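Local coordinates for protein citrate synthase (Pyrobaculum aerophilum, PDB 2IBP) that probably catalyses the condensation of oxaloacetate with acetyl-CoA and water to give citrate and CoA, a step of the tricarboxylic acid cycle, at residues 8-12 with 23-29; 110-114 with 241-245; 314-320 with 351-355; 101-107 with 164-169. All blocks are in the same frame, centred on the assembly; numbering follows the deposited sequence.

Interaction 1: residues 8-12 with 23-29; sequences VKTTG and IHGLEDV
The end of strand 4-10 runs past a type II turn from L26 to V29, T10 facing D28 with their CA atoms 5.2 Å apart and G12 facing E27 at the same separation. T10 does two jobs with one hydroxyl: OG1, placed anti to the backbone N (chi1 -179°), donates to E27 O at 2.5 Å, tilted from the carbonyl plane, and accepts from G12 N at 3.0 Å, which closes an ST turn. That turn carries the chain out of the strand beside the E27 side chain. Next along, D28 extends its carboxylate across the T11 side chain at about a right angle. D28 OD2 takes the T11 N-H on its anti lone pair at 2.8 Å; T11 OG1 also lies by D28 OD2, but so close that the details of a bond there are doubtful. Next to these bonds, V8 CG1 presses on I23 CD1 at 3.4 Å, a tight carbon pair, while I23 CG2 meets the T10 side chain tip to tip. Two waters join the edges, one bridging K9 O and D28 O, the other T11 O and E27 OE2. D28 O also accepts from R392 of the second subunit. The contact thus belongs to an intersubunit beta-sheet: V8, K9 and T10 pair with an antiparallel strand of that subunit, and the strand ends in an ST turn, its threonines bonded to the type II turn L26-V29.

Interaction 2: residues 110-114 with 241-245; sequences MFALE and IAALK
K245 rests its CG and CD on M110 CB and ends over the ring of F111, with E114 crossing it at about a right angle. Its chain leaves the backbone extended, CG anti to the backbone N (chi1 -172°), and bends only at the last torsion, so that CE sits over the centre of the F111 face, 3.5 Å from the ring centroid in a CH-pi contact. The ammonium is displaced from that centre: NZ is 4.1 Å from the F111 centroid and 34° off the ring normal, an off-centre cation-pi contact. Lower down the lysine, CG is 3.7 Å from M110 CB. E114 passes I241 in the opposite direction, its CG against I241 CG2 at 3.6 Å, and sends its carboxylate over A242 to meet the lysine at CD. This is side-chain packing between two helices, 109-123 and 233-244, in the largely helical citrate synthase fold, at a place where both touch the second subunit. There the two charged ends find their polar partners: K245 NZ forms a salt bridge with D232 of the second subunit, and E114 OE2 accepts from S235 of the same subunit. Bent at chi2 and chi3, M110 curls its methyl group in among I241 and L244, with CE 3.7 Å from I241 CG2 and 3.9 Å from L244 CG. L113 CB leans on the I241 side chain at CG2 and CD1.

Interaction 3: residues 314-320 with 351-355; sequences GDPQNLF and IAFYY
The loop between helices 297-313 and 319-332, with its type I turn D315-N318, receives the ring of Y355 from helix 349-356. The phenol OH donates to D315 OD1 at 2.5 Å, from above the carboxylate plane, and accepts from Q317 N at 3.0 Å. Carboxylate and ring stand almost perpendicular, 89° apart. From the opposite face of the carboxylate plane, F320 N gives D315 OD1 a second, nearly straight bond (170°), which fixes the group in the turn. L319 CD1 lies over one face of the Y355 ring, 4.1 Å from its centroid, and also touches Y354 CD2. Q317, bent at chi2, brings OE1 to the edge of both tyrosine rings. L319 CB also packs on I351 CG2 at 3.8 Å. D315 OD2 accepts from A321 N, which completes a type I turn leading into a helix, its upstream aspartate accepting from two N-H groups of the first helical turn and from a tyrosine hydroxyl.

Interaction 4: residues 101-107 with 164-169; sequences IRNLAKA and YHYRFS
The ring of F168 has R102 CB over one face and I101 CG2 at its edge, in plane; in one of two modelled conformers of R102, the guanidinium also turns one of its own faces to F168 and NE is salt-bridged to E99. The contact joins the C-terminal ends of two helices of the largely helical citrate synthase fold, 95-103 and 141-169, where the chain leaves the former through a type I turn from L104 to A107. With chi1 at -63°, I101 CG1 is anti to the carbonyl carbon and CG2 anti to the backbone N, which puts CG2 against the H165 backbone, 3.5 Å from H165 CA. Towards the turn, A105 CB meets F168 CB at 3.6 Å and A105 O lies beside S169 CB.

From helix 141-169, H165 extends its ring to the turn. L104 O stands at the edge of the imidazole, in its plane, and accepts from NE2 at 2.9 Å; seen from the carbonyl the donor lies above the plane, not on a lone pair. ND1 of H165 is hydrogen-bonded to Y362 OH, so the ring has a polar partner at each nitrogen and its rotation is fixed. The second subunit also touches this turn, where Y123 OH of that chain hydrogen-bonds with N103 O and K106 N. L104 O receives a second donor, A107 N at 3.0 Å, from the face opposite to H165 NE2.

Interactions 2 and 4 are neighbours, centres about 14 Å apart, and touch directly: A112 CB of helix 109-123 packs on H165 CD2 at 3.2 Å, and L104 CD1 reaches A112 CA. Their segments alternate along the chain, and both contacts meet the second subunit, as does interaction 1, whose centre lies about 40 Å from that of interaction 4. Interaction 3 is about 27 Å from interaction 2 between centres and, unlike the other three, meets no other chain of the assembly; the F320 side chain is about 9 Å from a bound magnesium ion. Of the predicted catalytic residues, H289 is about 11 Å from E27 of interaction 1 and D346 about 10 Å from L244 of interaction 2, between side chains.

Interaction 1: residues 8-12 with 23-29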
loop_
_atom_site.group_PDB
_atom_site.type_symbol
_atom_site.label_atom_id
_atom_site.label_comp_id
_atom_site.label_asym_id
_atom_site.label_seq_id
_atom_site.Cartn_x
_atom_site.Cartn_y
_atom_site.Cartn_z
ATOM N N VAL A 8 25.822 -3.189 -3.239
ATOM C CA VAL A 8 24.572 -3.876 -2.902
ATOM C C VAL A 8 24.597 -5.287 -3.471
ATOM O O VAL A 8 24.698 -5.467 -4.684
ATOM C CB VAL A 8 23.355 -3.120 -3.484
ATOM C CG1 VAL A 8 22.068 -3.897 -3.272
ATOM C CG2 VAL A 8 23.264 -1.725 -2.895
ATOM N N LYS A 9 24.504 -6.284 -2.595
ATOM C CA LYS A 9 24.514 -7.681 -3.011
ATOM C C LYS A 9 23.099 -8.128 -3.331
ATOM O O LYS A 9 22.141 -7.682 -2.702
ATOM C CB LYS A 9 25.116 -8.568 -1.920
ATOM C CG LYS A 9 26.581 -8.280 -1.641
ATOM C CD LYS A 9 27.135 -9.181 -0.546
ATOM C CE LYS A 9 28.616 -8.914 -0.315
ATOM N NZ LYS A 9 29.190 -9.790 0.745
ATOM N N THR A 10 22.965 -8.981 -4.342
ATOM C CA THR A 10 21.646 -9.452 -4.750
ATOM C C THR A 10 21.729 -10.749 -5.540
ATOM O O THR A 10 22.715 -11.015 -6.224
ATOM C CB THR A 10 20.916 -8.381 -5.603
ATOM O OG1 THR A 10 19.613 -8.852 -5.980
ATOM C CG2 THR A 10 21.720 -8.055 -6.869
ATOM N N THR A 11 20.689 -11.563 -5.411
ATOM C CA THR A 11 20.591 -12.814 -6.145
ATOM C C THR A 11 19.593 -12.638 -7.283
ATOM O O THR A 11 19.291 -13.589 -7.995
ATOM C CB THR A 11 20.098 -13.965 -5.241
ATOM O OG1 THR A 11 18.781 -13.666 -4.760
ATOM C CG2 THR A 11 21.039 -14.167 -4.062
ATOM N N GLY A 12 19.106 -11.412 -7.463
ATOM C CA GLY A 12 18.114 -11.120 -8.497
ATOM C C GLY A 12 18.712 -10.672 -9.822
ATOM O O GLY A 12 19.934 -10.667 -9.998
ATOM N N ILE A 23 17.991 -3.167 -9.795
ATOM C CA ILE A 23 17.854 -4.500 -9.193
ATOM C C ILE A 23 16.365 -4.812 -9.270
ATOM O O ILE A 23 15.565 -4.273 -8.522
ATOM C CB ILE A 23 18.376 -4.603 -7.723
ATOM C CG1 ILE A 23 19.887 -4.327 -7.676
ATOM C CG2 ILE A 23 18.099 -6.012 -7.172
ATOM C CD1 ILE A 23 20.518 -4.464 -6.281
ATOM N N HIS A 24 16.014 -5.674 -10.206
ATOM C CA HIS A 24 14.629 -5.984 -10.504
ATOM C C HIS A 24 13.937 -6.598 -9.312
ATOM O O HIS A 24 14.404 -7.590 -8.757
ATOM C CB HIS A 24 14.601 -6.916 -11.710
ATOM C CG HIS A 24 13.274 -7.009 -12.381
ATOM N ND1 HIS A 24 12.479 -5.904 -12.602
ATOM C CD2 HIS A 24 12.698 -8.029 -13.061
ATOM C CE1 HIS A 24 11.411 -6.268 -13.289
ATOM N NE2 HIS A 24 11.534 -7.546 -13.605
ATOM N N GLY A 25 12.835 -5.985 -8.899
ATOM C CA GLY A 25 12.106 -6.435 -7.714
ATOM C C GLY A 25 12.854 -6.142 -6.419
ATOM O O GLY A 25 12.441 -6.596 -5.354
ATOM N N LEU A 26 13.946 -5.384 -6.495
ATOM C CA LEU A 26 14.765 -5.086 -5.311
ATOM C C LEU A 26 15.077 -6.374 -4.527
ATOM O O LEU A 26 15.150 -6.380 -3.292
ATOM C CB LEU A 26 14.059 -4.044 -4.422
ATOM C CG LEU A 26 13.831 -2.675 -5.070
ATOM C CD1 LEU A 26 12.993 -1.778 -4.181
ATOM C CD2 LEU A 26 15.164 -2.022 -5.424
ATOM N N GLU A 27 15.306 -7.458 -5.261
ATOM C CA GLU A 27 15.553 -8.743 -4.645
ATOM C C GLU A 27 16.791 -8.711 -3.765
ATOM O O GLU A 27 17.896 -8.394 -4.218
ATOM C CB GLU A 27 15.650 -9.855 -5.689
ATOM C CG GLU A 27 15.702 -11.250 -5.077
ATOM C CD GLU A 27 15.386 -12.367 -6.064
ATOM O OE1 GLU A 27 15.030 -12.075 -7.235
ATOM O OE2 GLU A 27 15.496 -13.547 -5.655
ATOM N N ASP A 28 16.560 -8.998 -2.485
ATOM C CA ASP A 28 17.604 -9.063 -1.477
ATOM C C ASP A 28 18.162 -7.732 -1.055
ATOM O O ASP A 28 19.119 -7.695 -0.305
ATOM C CB ASP A 28 18.750 -9.950 -1.959
ATOM C CG ASP A 28 18.288 -11.336 -2.332
ATOM O OD1 ASP A 28 17.333 -11.843 -1.698
ATOM O OD2 ASP A 28 18.903 -11.927 -3.245
ATOM N N VAL A 29 17.607 -6.632 -1.556
ATOM C CA VAL A 29 18.089 -5.312 -1.198
ATOM C C VAL A 29 17.677 -5.009 0.242
ATOM O O VAL A 29 16.516 -5.178 0.603
ATOM C CB VAL A 29 17.552 -4.239 -2.147
ATOM C CG1 VAL A 29 18.036 -2.861 -1.736
ATOM C CG2 VAL A 29 17.967 -4.557 -3.589
HETATM O O HOH W 1 21.489 -6.097 -0.204
HETATM O O HOH W 2 17.133 -15.328 -6.685
#

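Interaction 2: residues 110-114 with 241-245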
loop_
_atom_site.group_PDB
_atom_site.type_symbol
_atom_site.label_atom_id
_atom_site.label_comp_id
_atom_site.label_asym_id
_atom_site.label_seq_id
_atom_site.Cartn_x
_atom_site.Cartn_y
_atom_site.Cartn_z
ATOM N N MET A 110 -11.116 -9.891 0.680
ATOM C CA MET A 110 -9.916 -9.056 0.789
ATOM C C MET A 110 -10.210 -7.576 0.539
ATOM O O MET A 110 -9.592 -6.717 1.160
ATOM C CB MET A 110 -8.773 -9.567 -0.074
ATOM C CG MET A 110 -8.216 -10.889 0.428
ATOM S SD MET A 110 -7.373 -10.750 2.018
ATOM C CE MET A 110 -5.792 -10.086 1.512
ATOM N N PHE A 111 -11.193 -7.275 -0.305
ATOM C CA PHE A 111 -11.590 -5.876 -0.503
ATOM C C PHE A 111 -12.232 -5.359 0.783
ATOM O O PHE A 111 -12.021 -4.218 1.195
ATOM C CB PHE A 111 -12.578 -5.741 -1.650
ATOM C CG PHE A 111 -11.947 -5.837 -3.004
ATOM C CD1 PHE A 111 -11.129 -4.815 -3.467
ATOM C CD2 PHE A 111 -12.256 -6.877 -3.852
ATOM C CE1 PHE A 111 -10.593 -4.854 -4.740
ATOM C CE2 PHE A 111 -11.708 -6.932 -5.116
ATOM C CZ PHE A 111 -10.879 -5.921 -5.559
ATOM N N ALA A 112 -13.059 -6.202 1.400
ATOM C CA ALA A 112 -13.722 -5.853 2.649
ATOM C C ALA A 112 -12.691 -5.605 3.728
ATOM O O ALA A 112 -12.853 -4.680 4.527
ATOM C CB ALA A 112 -14.696 -6.955 3.085
ATOM N N LEU A 113 -11.656 -6.448 3.793
ATOM C CA LEU A 113 -10.596 -6.252 4.785
ATOM C C LEU A 113 -9.925 -4.908 4.570
ATOM O O LEU A 113 -9.715 -4.166 5.529
ATOM C CB LEU A 113 -9.533 -7.341 4.737
ATOM C CG LEU A 113 -9.751 -8.499 5.709
ATOM C CD1 LEU A 113 -11.043 -9.255 5.400
ATOM C CD2 LEU A 113 -8.545 -9.421 5.658
ATOM N N GLU A 114 -9.533 -4.621 3.329
ATOM C CA GLU A 114 -8.853 -3.355 3.036
ATOM C C GLU A 114 -9.701 -2.179 3.486
ATOM O O GLU A 114 -9.224 -1.300 4.199
ATOM C CB GLU A 114 -8.611 -3.177 1.533
ATOM C CG GLU A 114 -7.583 -4.067 0.912
ATOM C CD GLU A 114 -7.405 -3.759 -0.563
ATOM O OE1 GLU A 114 -7.234 -2.565 -0.918
ATOM O OE2 GLU A 114 -7.471 -4.705 -1.373
ATOM N N ILE A 241 -2.498 -5.522 3.236
ATOM C CA ILE A 241 -3.605 -6.373 2.764
ATOM C C ILE A 241 -3.769 -6.261 1.257
ATOM O O ILE A 241 -3.985 -7.253 0.575
ATOM C CB ILE A 241 -4.894 -6.020 3.505
ATOM C CG1 ILE A 241 -4.747 -6.401 4.982
ATOM C CG2 ILE A 241 -6.114 -6.711 2.883
ATOM C CD1 ILE A 241 -5.842 -5.833 5.882
ATOM N N ALA A 242 -3.691 -5.037 0.750
ATOM C CA ALA A 242 -3.779 -4.808 -0.698
ATOM C C ALA A 242 -2.722 -5.635 -1.416
ATOM O O ALA A 242 -2.980 -6.267 -2.442
ATOM C CB ALA A 242 -3.597 -3.330 -0.990
ATOM N N ALA A 243 -1.516 -5.660 -0.882
ATOM C CA ALA A 243 -0.453 -6.429 -1.520
ATOM C C ALA A 243 -0.705 -7.922 -1.360
ATOM O O ALA A 243 -0.497 -8.711 -2.287
ATOM C CB ALA A 243 0.913 -6.054 -0.923
ATOM N N LEU A 244 -1.108 -8.310 -0.156
ATOM C CA LEU A 244 -1.331 -9.712 0.165
ATOM C C LEU A 244 -2.359 -10.365 -0.762
ATOM O O LEU A 244 -2.309 -11.558 -1.021
ATOM C CB LEU A 244 -1.798 -9.821 1.613
ATOM C CG LEU A 244 -2.115 -11.231 2.074
ATOM C CD1 LEU A 244 -0.877 -12.074 1.973
ATOM C CD2 LEU A 244 -2.620 -11.208 3.504
ATOM N N LYS A 245 -3.303 -9.569 -1.234
ATOM C CA LYS A 245 -4.393 -10.024 -2.078
ATOM C C LYS A 245 -3.925 -10.559 -3.435
ATOM O O LYS A 245 -4.643 -11.336 -4.075
ATOM C CB LYS A 245 -5.283 -8.801 -2.313
ATOM C CG LYS A 245 -6.570 -9.014 -2.996
ATOM C CD LYS A 245 -7.308 -7.684 -3.003
ATOM C CE LYS A 245 -8.505 -7.756 -3.875
ATOM N NZ LYS A 245 -8.087 -8.072 -5.256
#

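Interaction 3: residues 314-320 with 351-355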
loop_
_atom_site.group_PDB
_atom_site.type_symbol
_atom_site.label_atom_id
_atom_site.label_comp_id
_atom_site.label_asym_id
_atom_site.label_seq_id
_atom_site.Cartn_x
_atom_site.Cartn_y
_atom_site.Cartn_z
ATOM N N GLY A 314 -11.899 -37.362 10.602
ATOM C CA GLY A 314 -11.888 -38.108 9.354
ATOM C C GLY A 314 -11.255 -37.317 8.224
ATOM O O GLY A 314 -10.964 -36.131 8.351
ATOM N N ASP A 315 -11.068 -37.987 7.098
ATOM C CA ASP A 315 -10.426 -37.408 5.927
ATOM C C ASP A 315 -11.351 -37.736 4.758
ATOM O O ASP A 315 -10.937 -38.440 3.838
ATOM C CB ASP A 315 -9.076 -38.107 5.755
ATOM C CG ASP A 315 -8.188 -37.483 4.693
ATOM O OD1 ASP A 315 -8.292 -36.257 4.431
ATOM O OD2 ASP A 315 -7.324 -38.225 4.177
ATOM N N PRO A 316 -12.593 -37.210 4.784
ATOM C CA PRO A 316 -13.639 -37.560 3.803
ATOM C C PRO A 316 -13.332 -37.289 2.343
ATOM O O PRO A 316 -13.919 -37.917 1.460
ATOM C CB PRO A 316 -14.848 -36.732 4.252
ATOM C CG PRO A 316 -14.305 -35.661 5.117
ATOM C CD PRO A 316 -13.070 -36.207 5.754
ATOM N N GLN A 317 -12.511 -36.282 2.079
ATOM C CA GLN A 317 -12.102 -35.980 0.712
ATOM C C GLN A 317 -10.691 -36.502 0.412
ATOM O O GLN A 317 -10.130 -36.205 -0.642
ATOM C CB GLN A 317 -12.224 -34.484 0.414
ATOM C CG GLN A 317 -13.640 -34.008 0.105
ATOM C CD GLN A 317 -14.585 -34.081 1.285
ATOM O OE1 GLN A 317 -14.316 -33.527 2.352
ATOM N NE2 GLN A 317 -15.744 -34.704 1.073
ATOM N N ASN A 318 -10.143 -37.272 1.359
ATOM C CA ASN A 318 -8.840 -37.929 1.220
ATOM C C ASN A 318 -7.683 -36.962 1.017
ATOM O O ASN A 318 -6.611 -37.344 0.537
ATOM C CB ASN A 318 -8.889 -38.954 0.069
ATOM C CG ASN A 318 -10.088 -39.896 0.185
ATOM O OD1 ASN A 318 -10.894 -40.007 -0.740
ATOM N ND2 ASN A 318 -10.261 -40.480 1.358
ATOM N N LEU A 319 -7.873 -35.721 1.465
ATOM C CA LEU A 319 -6.867 -34.692 1.283
ATOM C C LEU A 319 -5.577 -35.046 2.005
ATOM O O LEU A 319 -4.483 -34.942 1.447
ATOM C CB LEU A 319 -7.396 -33.361 1.820
ATOM C CG LEU A 319 -8.637 -32.822 1.121
ATOM C CD1 LEU A 319 -9.049 -31.503 1.778
ATOM C CD2 LEU A 319 -8.343 -32.625 -0.372
ATOM N N PHE A 320 -5.688 -35.515 3.238
ATOM C CA PHE A 320 -4.487 -35.834 3.996
ATOM C C PHE A 320 -3.769 -37.067 3.406
ATOM O O PHE A 320 -2.546 -37.103 3.280
ATOM C CB PHE A 320 -4.818 -36.023 5.475
ATOM C CG PHE A 320 -3.617 -36.154 6.329
ATOM C CD1 PHE A 320 -2.899 -35.024 6.692
ATOM C CD2 PHE A 320 -3.160 -37.398 6.733
ATOM C CE1 PHE A 320 -1.762 -35.137 7.454
ATOM C CE2 PHE A 320 -2.014 -37.516 7.485
ATOM C CZ PHE A 320 -1.319 -36.376 7.856
ATOM N N ILE A 351 -5.741 -27.893 4.174
ATOM C CA ILE A 351 -6.515 -29.107 4.436
ATOM C C ILE A 351 -7.462 -28.973 5.623
ATOM O O ILE A 351 -8.676 -29.171 5.503
ATOM C CB ILE A 351 -5.591 -30.310 4.603
ATOM C CG1 ILE A 351 -4.826 -30.568 3.286
ATOM C CG2 ILE A 351 -6.401 -31.533 5.056
ATOM C CD1 ILE A 351 -3.759 -31.638 3.381
ATOM N N ALA A 352 -6.929 -28.553 6.762
ATOM C CA ALA A 352 -7.751 -28.377 7.939
ATOM C C ALA A 352 -8.810 -27.310 7.702
ATOM O O ALA A 352 -9.981 -27.532 8.006
ATOM C CB ALA A 352 -6.885 -28.030 9.142
ATOM N N PHE A 353 -8.425 -26.180 7.089
ATOM C CA PHE A 353 -9.389 -25.102 6.837
ATOM C C PHE A 353 -10.545 -25.634 6.007
ATOM O O PHE A 353 -11.707 -25.360 6.280
ATOM C CB PHE A 353 -8.800 -23.934 6.042
ATOM C CG PHE A 353 -7.781 -23.097 6.773
ATOM C CD1 PHE A 353 -7.759 -23.007 8.143
ATOM C CD2 PHE A 353 -6.954 -22.259 6.042
ATOM C CE1 PHE A 353 -6.815 -22.189 8.779
ATOM C CE2 PHE A 353 -6.042 -21.425 6.664
ATOM C CZ PHE A 353 -6.002 -21.369 8.027
ATOM N N TYR A 354 -10.203 -26.362 4.950
ATOM C CA TYR A 354 -11.210 -26.919 4.061
ATOM C C TYR A 354 -12.187 -27.780 4.869
ATOM O O TYR A 354 -13.397 -27.644 4.748
ATOM C CB TYR A 354 -10.542 -27.740 2.950
ATOM C CG TYR A 354 -11.521 -28.420 2.016
ATOM C CD1 TYR A 354 -11.924 -27.822 0.834
ATOM C CD2 TYR A 354 -11.995 -29.692 2.306
ATOM C CE1 TYR A 354 -12.824 -28.441 0.002
ATOM C CE2 TYR A 354 -12.856 -30.335 1.461
ATOM C CZ TYR A 354 -13.274 -29.709 0.324
ATOM O OH TYR A 354 -14.158 -30.376 -0.496
ATOM N N TYR A 355 -11.647 -28.672 5.690
ATOM C CA TYR A 355 -12.480 -29.571 6.471
ATOM C C TYR A 355 -13.286 -28.853 7.559
ATOM O O TYR A 355 -14.387 -29.306 7.926
ATOM C CB TYR A 355 -11.649 -30.706 7.050
ATOM C CG TYR A 355 -11.218 -31.758 6.047
ATOM C CD1 TYR A 355 -12.097 -32.210 5.082
ATOM C CD2 TYR A 355 -10.011 -32.434 6.192
ATOM C CE1 TYR A 355 -11.744 -33.224 4.192
ATOM C CE2 TYR A 355 -9.659 -33.488 5.331
ATOM C CZ TYR A 355 -10.533 -33.870 4.335
ATOM O OH TYR A 355 -10.206 -34.906 3.490
#

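Interaction 4: residues 101-107 with 164-169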
loop_
_atom_site.group_PDB
_atom_site.type_symbol
_atom_site.label_atom_id
_atom_site.label_comp_id
_atom_site.label_asym_id
_atom_site.label_seq_id
_atom_site.Cartn_x
_atom_site.Cartn_y
_atom_site.Cartn_z
ATOM N N ILE A 101 -18.306 -3.183 6.142
ATOM C CA ILE A 101 -18.278 -4.618 5.829
ATOM C C ILE A 101 -19.613 -5.090 5.223
ATOM O O ILE A 101 -19.627 -5.845 4.243
ATOM C CB ILE A 101 -17.945 -5.450 7.082
ATOM C CG1 ILE A 101 -16.539 -5.094 7.588
ATOM C CG2 ILE A 101 -17.998 -6.952 6.755
ATOM C CD1 ILE A 101 -16.224 -5.653 9.003
ATOM N N ARG A 102 -20.726 -4.655 5.797
ATOM C CA ARG A 102 -22.055 -5.036 5.311
ATOM C C ARG A 102 -22.204 -4.637 3.853
ATOM O O ARG A 102 -22.679 -5.417 3.018
ATOM C CB ARG A 102 -23.135 -4.332 6.125
ATOM C CG ARG A 102 -24.550 -4.759 5.766
ATOM C CD ARG A 102 -25.581 -3.892 6.460
ATOM N NE ARG A 102 -25.354 -3.819 7.899
ATOM C CZ ARG A 102 -25.862 -4.660 8.798
ATOM N NH1 ARG A 102 -26.623 -5.681 8.429
ATOM N NH2 ARG A 102 -25.581 -4.484 10.086
ATOM N N ASN A 103 -21.799 -3.410 3.547
ATOM C CA ASN A 103 -21.896 -2.934 2.169
ATOM C C ASN A 103 -21.049 -3.705 1.188
ATOM O O ASN A 103 -21.376 -3.758 0.007
ATOM C CB ASN A 103 -21.594 -1.464 2.069
ATOM C CG ASN A 103 -22.766 -0.650 2.472
ATOM O OD1 ASN A 103 -23.821 -0.732 1.832
ATOM N ND2 ASN A 103 -22.657 0.032 3.598
ATOM N N LEU A 104 -19.999 -4.343 1.692
ATOM C CA LEU A 104 -19.093 -5.132 0.877
ATOM C C LEU A 104 -19.286 -6.643 1.088
ATOM O O LEU A 104 -18.452 -7.438 0.685
ATOM C CB LEU A 104 -17.665 -4.714 1.195
ATOM C CG LEU A 104 -17.355 -3.251 0.852
ATOM C CD1 LEU A 104 -15.890 -2.942 1.156
ATOM C CD2 LEU A 104 -17.678 -3.037 -0.614
ATOM N N ALA A 105 -20.462 -7.003 1.589
ATOM C CA ALA A 105 -20.771 -8.394 1.911
ATOM C C ALA A 105 -20.697 -9.286 0.687
ATOM O O ALA A 105 -20.349 -10.462 0.783
ATOM C CB ALA A 105 -22.142 -8.490 2.540
ATOM N N LYS A 106 -21.087 -8.744 -0.462
ATOM C CA LYS A 106 -21.130 -9.544 -1.670
ATOM C C LYS A 106 -19.849 -9.492 -2.469
ATOM O O LYS A 106 -19.772 -10.076 -3.548
ATOM C CB LYS A 106 -22.309 -9.127 -2.545
ATOM C CG LYS A 106 -23.656 -9.463 -1.943
ATOM C CD LYS A 106 -24.787 -8.965 -2.832
ATOM C CE LYS A 106 -26.151 -9.295 -2.242
ATOM N NZ LYS A 106 -27.253 -8.876 -3.152
ATOM N N ALA A 107 -18.866 -8.770 -1.946
ATOM C CA ALA A 107 -17.573 -8.631 -2.594
ATOM C C ALA A 107 -16.583 -9.621 -2.008
ATOM O O ALA A 107 -16.837 -10.236 -0.964
ATOM C CB ALA A 107 -17.069 -7.224 -2.420
ATOM N N TYR A 164 -17.126 -11.233 10.399
ATOM C CA TYR A 164 -18.326 -10.460 10.096
ATOM C C TYR A 164 -18.601 -10.484 8.601
ATOM O O TYR A 164 -19.727 -10.665 8.174
ATOM C CB TYR A 164 -18.172 -9.018 10.546
ATOM C CG TYR A 164 -18.402 -8.767 12.020
ATOM C CD1 TYR A 164 -18.398 -9.805 12.936
ATOM C CD2 TYR A 164 -18.503 -7.467 12.510
ATOM C CE1 TYR A 164 -18.611 -9.571 14.295
ATOM C CE2 TYR A 164 -18.675 -7.223 13.870
ATOM C CZ TYR A 164 -18.713 -8.286 14.756
ATOM O OH TYR A 164 -18.851 -8.067 16.120
ATOM N N HIS A 165 -17.538 -10.394 7.814
ATOM C CA HIS A 165 -17.723 -10.463 6.383
ATOM C C HIS A 165 -18.267 -11.831 5.998
ATOM O O HIS A 165 -19.201 -11.936 5.190
ATOM C CB HIS A 165 -16.439 -10.202 5.641
ATOM C CG HIS A 165 -16.642 -10.101 4.172
ATOM N ND1 HIS A 165 -16.580 -11.199 3.348
ATOM C CD2 HIS A 165 -17.063 -9.070 3.401
ATOM C CE1 HIS A 165 -16.875 -10.834 2.113
ATOM N NE2 HIS A 165 -17.178 -9.549 2.118
ATOM N N TYR A 166 -17.688 -12.883 6.570
ATOM C CA TYR A 166 -18.164 -14.237 6.279
ATOM C C TYR A 166 -19.659 -14.340 6.551
ATOM O O TYR A 166 -20.417 -14.792 5.704
ATOM C CB TYR A 166 -17.393 -15.286 7.052
ATOM C CG TYR A 166 -18.005 -16.655 6.921
ATOM C CD1 TYR A 166 -17.915 -17.352 5.729
ATOM C CD2 TYR A 166 -18.741 -17.211 7.961
ATOM C CE1 TYR A 166 -18.526 -18.580 5.581
ATOM C CE2 TYR A 166 -19.313 -18.458 7.837
ATOM C CZ TYR A 166 -19.230 -19.122 6.639
ATOM O OH TYR A 166 -19.830 -20.368 6.519
ATOM N N ARG A 167 -20.071 -13.931 7.741
ATOM C CA ARG A 167 -21.476 -13.988 8.130
ATOM C C ARG A 167 -22.349 -13.194 7.170
ATOM O O ARG A 167 -23.355 -13.697 6.690
ATOM C CB ARG A 167 -21.646 -13.449 9.547
ATOM C CG ARG A 167 -20.869 -14.212 10.597
ATOM C CD ARG A 167 -21.377 -15.614 10.814
ATOM N NE ARG A 167 -22.743 -15.641 11.346
ATOM C CZ ARG A 167 -23.345 -16.767 11.717
ATOM N NH1 ARG A 167 -22.701 -17.923 11.632
ATOM N NH2 ARG A 167 -24.574 -16.727 12.180
ATOM N N PHE A 168 -21.988 -11.937 6.925
ATOM C CA PHE A 168 -22.766 -11.125 6.008
ATOM C C PHE A 168 -22.798 -11.703 4.601
ATOM O O PHE A 168 -23.818 -11.600 3.922
ATOM C CB PHE A 168 -22.270 -9.686 5.940
ATOM C CG PHE A 168 -22.525 -8.879 7.177
ATOM C CD1 PHE A 168 -23.771 -8.855 7.775
ATOM C CD2 PHE A 168 -21.589 -7.957 7.589
ATOM C CE1 PHE A 168 -24.021 -8.031 8.862
ATOM C CE2 PHE A 168 -21.825 -7.138 8.684
ATOM C CZ PHE A 168 -23.056 -7.148 9.290
ATOM N N SER A 169 -21.687 -12.291 4.155
ATOM C CA SER A 169 -21.617 -12.839 2.790
ATOM C C SER A 169 -22.603 -13.995 2.614
ATOM O O SER A 169 -23.044 -14.283 1.498
ATOM C CB SER A 169 -20.194 -13.302 2.447
ATOM O OG SER A 169 -19.878 -14.514 3.096
#